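Local structure of Exo-1,5-alpha-L-arabinofuranobiosidase (2YDT) at residues A[346-349]-A[350-354]; A[227-230]-A[231-235]. The protein probably cleaves arabinobiose from the ends of 1,5-alpha-L-arabinan chains, and here holds an iminosugar inhibitor and arabinofuranose in its pocket. All coordinates share one frame; numbering follows the deposited sequence.

Contact 1: residues A[346-349]-A[350-354]. With SO4 (sulfate ion), chain F.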
loop_
_atom_site.group_PDB
_atom_site.type_symbol
_atom_site.label_atom_id
_atom_site.label_comp_id
_atom_site.label_asym_id
_atom_site.label_seq_id
_atom_site.Cartn_x
_atom_site.Cartn_y
_atom_site.Cartn_z
ATOM N N PRO A 346 -1.480 -8.411 14.692
ATOM C CA PRO A 346 -1.398 -8.928 16.071
ATOM C C PRO A 346 -2.568 -9.884 16.375
ATOM O O PRO A 346 -3.683 -9.718 15.841
ATOM C CB PRO A 346 -1.452 -7.644 16.919
ATOM C CG PRO A 346 -2.200 -6.702 16.072
ATOM C CD PRO A 346 -1.810 -6.977 14.684
ATOM N N PRO A 347 -2.318 -10.886 17.249
ATOM C CA PRO A 347 -1.092 -11.117 18.005
ATOM C C PRO A 347 -0.026 -11.824 17.199
ATOM O O PRO A 347 -0.294 -12.863 16.587
ATOM C CB PRO A 347 -1.569 -12.007 19.186
ATOM C CG PRO A 347 -2.761 -12.689 18.681
ATOM C CD PRO A 347 -3.373 -11.863 17.579
ATOM N N ALA A 348 1.174 -11.236 17.147
ATOM C CA ALA A 348 2.252 -11.747 16.329
ATOM C C ALA A 348 3.319 -12.542 17.077
ATOM O O ALA A 348 4.265 -13.054 16.478
ATOM C CB ALA A 348 2.894 -10.596 15.481
ATOM N N GLY A 349 3.153 -12.635 18.396
ATOM C CA GLY A 349 4.012 -13.512 19.206
ATOM C C GLY A 349 5.473 -13.147 19.253
ATOM O O GLY A 349 6.319 -13.993 19.538
ATOM N N GLY A 350 5.790 -11.883 18.992
ATOM C CA GLY A 350 7.173 -11.404 18.966
ATOM C C GLY A 350 7.945 -11.731 17.697
ATOM O O GLY A 350 9.126 -11.439 17.627
ATOM N N LYS A 351 7.290 -12.312 16.680
ATOM C CA LYS A 351 8.010 -12.919 15.593
ATOM C C LYS A 351 8.082 -12.113 14.302
ATOM O O LYS A 351 8.742 -12.548 13.336
ATOM C CB LYS A 351 7.420 -14.294 15.313
ATOM C CG LYS A 351 7.543 -15.242 16.524
ATOM C CD LYS A 351 8.943 -15.198 17.180
ATOM C CE LYS A 351 9.226 -16.426 18.087
ATOM N NZ LYS A 351 10.439 -16.264 18.952
ATOM N N ASN A 352 7.393 -10.977 14.238
ATOM C CA ASN A 352 7.445 -10.183 12.979
ATOM C C ASN A 352 8.815 -9.562 12.779
ATOM O O ASN A 352 9.450 -9.038 13.722
ATOM C CB ASN A 352 6.418 -9.050 12.908
ATOM C CG ASN A 352 4.993 -9.510 12.730
ATOM O OD1 ASN A 352 4.681 -10.728 12.604
ATOM N ND2 ASN A 352 4.074 -8.523 12.725
ATOM N N THR A 353 9.279 -9.593 11.526
ATOM C CA THR A 353 10.456 -8.853 11.113
ATOM C C THR A 353 10.095 -8.213 9.761
ATOM O O THR A 353 9.142 -8.655 9.095
ATOM C CB THR A 353 11.684 -9.754 10.895
ATOM O OG1 THR A 353 11.387 -10.695 9.829
ATOM C CG2 THR A 353 12.034 -10.505 12.227
ATOM N N VAL A 354 10.878 -7.229 9.380
ATOM C CA VAL A 354 10.790 -6.611 8.027
ATOM C C VAL A 354 11.790 -7.350 7.130
ATOM O O VAL A 354 12.956 -7.452 7.456
ATOM C CB VAL A 354 11.093 -5.084 8.049
ATOM C CG1 VAL A 354 10.790 -4.486 6.643
ATOM C CG2 VAL A 354 10.288 -4.393 9.191
HETATM S S SO4 F . 11.141 -12.917 20.985
HETATM O O1 SO4 F . 10.261 -11.779 21.005
HETATM O O2 SO4 F . 10.385 -14.016 20.343
HETATM O O3 SO4 F . 12.416 -12.726 20.267
HETATM O O4 SO4 F . 11.463 -13.353 22.371
HETATM O O HOH W 1 4.690 -13.199 13.532
#
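The methyl of Ala348 meets the oxygen-nitrogen end of the Asn352 carboxamide obliquely, from above its plane. Its CB is 3.4 Å from Asn352 OD1 and 3.6 Å from Asn352 CG, and Asn352 ND2 is about as far as CG. The flat group cannot easily swing, because both its polar atoms are engaged: ND2 donates to Ile344 O and Val28 O, while a water donates to Asn352 OD1 at 2.6 Å. The same water donates to Ala348 O at 3.0 Å, so it bridges the backbone of one partner to the side chain of the other.

Ala348 O has a second donor, Lys351 N at 3.1 Å. That bond is fairly straight (160° at the hydrogen), although the donor stands 46° above the carbonyl plane. It closes a type I' turn from Ala348 to Lys351, with Gly349 and Gly350 at the two corners, both at positive phi. The Lys351 chain bends at chi2 (-45°) and passes alongside the outer corner, its CG 3.5 Å from Gly349 O. From there it runs away from the turn to a sulfate, probably from the crystallisation liquor, where Lys351 NZ donates to sulfate O2 at 2.6 Å. At the other end of the contact, Asp25 OD1 accepts from Ala348 N.

The motif is thus a two-glycine type I' turn, with the following Asn352 linked to it through a water, in the loop between strands 336-341 and 354-360 of one blade of the six-bladed beta-propeller.

Contact 2: residues A[227-230]-A[231-235]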
loop_
_atom_site.group_PDB
_atom_site.type_symbol
_atom_site.label_atom_id
_atom_site.label_comp_id
_atom_site.label_asym_id
_atom_site.label_seq_id
_atom_site.Cartn_x
_atom_site.Cartn_y
_atom_site.Cartn_z
ATOM N N TYR A 227 -8.493 -3.717 -4.319
ATOM C CA TYR A 227 -8.920 -3.547 -2.951
ATOM C C TYR A 227 -9.378 -4.841 -2.342
ATOM O O TYR A 227 -9.652 -5.789 -3.077
ATOM C CB TYR A 227 -10.028 -2.497 -2.794
ATOM C CG TYR A 227 -11.278 -2.718 -3.622
ATOM C CD1 TYR A 227 -12.435 -3.235 -3.067
ATOM C CD2 TYR A 227 -11.294 -2.414 -4.957
ATOM C CE1 TYR A 227 -13.592 -3.447 -3.859
ATOM C CE2 TYR A 227 -12.429 -2.635 -5.738
ATOM C CZ TYR A 227 -13.574 -3.102 -5.175
ATOM O OH TYR A 227 -14.702 -3.296 -5.946
ATOM N N GLU A 228 -9.456 -4.869 -1.013
ATOM C CA GLU A 228 -10.154 -6.002 -0.344
ATOM C C GLU A 228 -11.623 -5.616 -0.165
ATOM O O GLU A 228 -11.959 -4.533 0.335
ATOM C CB GLU A 228 -9.478 -6.391 0.973
ATOM C CG GLU A 228 -9.594 -5.356 2.098
ATOM C CD GLU A 228 -9.087 -5.868 3.480
ATOM O OE1 GLU A 228 -8.380 -6.913 3.506
ATOM O OE2 GLU A 228 -9.399 -5.238 4.515
ATOM N N TYR A 229 -12.525 -6.504 -0.584
ATOM C CA TYR A 229 -13.940 -6.273 -0.491
ATOM C C TYR A 229 -14.518 -6.957 0.744
ATOM O O TYR A 229 -15.034 -8.080 0.698
ATOM C CB TYR A 229 -14.599 -6.709 -1.811
ATOM C CG TYR A 229 -16.109 -6.576 -1.916
ATOM C CD1 TYR A 229 -16.912 -6.054 -0.889
ATOM C CD2 TYR A 229 -16.742 -7.034 -3.064
ATOM C CE1 TYR A 229 -18.299 -6.000 -1.019
ATOM C CE2 TYR A 229 -18.105 -6.975 -3.182
ATOM C CZ TYR A 229 -18.870 -6.468 -2.172
ATOM O OH TYR A 229 -20.257 -6.504 -2.326
ATOM N N GLY A 230 -14.358 -6.300 1.896
ATOM C CA GLY A 230 -14.955 -6.780 3.139
ATOM C C GLY A 230 -16.465 -6.956 2.967
ATOM O O GLY A 230 -17.139 -6.033 2.538
ATOM N N GLY A 231 -16.975 -8.140 3.260
ATOM C CA GLY A 231 -18.414 -8.415 3.133
ATOM C C GLY A 231 -18.759 -8.889 1.745
ATOM O O GLY A 231 -19.955 -8.988 1.371
ATOM N N GLY A 232 -17.743 -9.180 0.927
ATOM C CA GLY A 232 -17.975 -9.602 -0.461
ATOM C C GLY A 232 -18.706 -10.945 -0.521
ATOM O O GLY A 232 -18.662 -11.711 0.428
ATOM N N PRO A 233 -19.313 -11.251 -1.664
ATOM C CA PRO A 233 -20.147 -12.474 -1.704
ATOM C C PRO A 233 -19.379 -13.768 -1.533
ATOM O O PRO A 233 -18.169 -13.847 -1.809
ATOM C CB PRO A 233 -20.779 -12.445 -3.101
ATOM C CG PRO A 233 -20.522 -11.120 -3.673
ATOM C CD PRO A 233 -19.468 -10.417 -2.873
ATOM N N ASN A 234 -20.109 -14.790 -1.099
ATOM C CA ASN A 234 -19.625 -16.166 -1.071
ATOM C C ASN A 234 -18.448 -16.429 -0.146
ATOM O O ASN A 234 -17.440 -16.952 -0.591
ATOM C CB ASN A 234 -19.262 -16.641 -2.466
ATOM C CG ASN A 234 -20.351 -16.404 -3.461
ATOM O OD1 ASN A 234 -20.118 -15.844 -4.538
ATOM N ND2 ASN A 234 -21.554 -16.834 -3.117
ATOM N N PRO A 235 -18.591 -16.106 1.151
ATOM C CA PRO A 235 -17.545 -16.439 2.112
ATOM C C PRO A 235 -17.377 -17.945 2.143
ATOM O O PRO A 235 -18.380 -18.647 2.033
ATOM C CB PRO A 235 -18.071 -15.904 3.450
ATOM C CG PRO A 235 -19.518 -15.647 3.245
ATOM C CD PRO A 235 -19.732 -15.422 1.782
#
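Tyr229 lays its ring over Gly232, three residues further along the chain. The side chain leaves CB with CG anti to the backbone N (chi1 179°), and this brings the ring across the turn that follows. Measured to Gly232 CA, Tyr229 CG and CE2 are at 3.8 Å, Tyr229 CD1, CE1 and CZ at 3.7 Å, and Tyr229 CD2 at 3.9 Å. Such even spacing indicates a centred contact, and the centroid confirms it: Gly232 CA stands 3.5 Å from the ring centre, just 5° off the normal, a CH-pi interaction over the face. Further out, Tyr229 CE2 reaches Pro233 CD at 3.7 Å, an apolar contact in which the two side chains cross at about a right angle. At the tip, Tyr229 OH is 4.0 Å from that same Pro233 CD.

Beneath the ring, Gly232 N donates to Tyr229 O at 2.9 Å. The bond is bent (136° at the hydrogen) and closes a type II turn with Gly230 and Gly231 at its corners.

Elsewhere on the ring, Tyr203 stacks and Tyr246 of strand 245-250 meets it edge-to-face. Tyr229 sits one residue before the end of strand 223-230, which pairs with strands 209-217 and 245-250 on its two sides, and packs the start of the following loop against its own blade.

In the fold
Contacts 1 and 2 are glycine-rich turns in different blades of the propeller, with centres 26 Å apart and nearest atoms about 13 Å apart, so they do not touch. Contact 2 includes a pocket residue, Glu228, which touches the bound iminosugar, while Gly230, two residues on, lies about 8 Å from it. Contact 1 reaches the pocket by way of Leu29, which lines the arabinofuranose site and packs against Asn352, whose side chain is about 9 Å from that sugar. Contact 1 also belongs to the ring-closing blade, where Val354 pairs with strand 11-17. The Asn352 side chain is about 6 Å from that of Pro19, part of a calcium site seen in another structure of this protein, with no calcium modelled here.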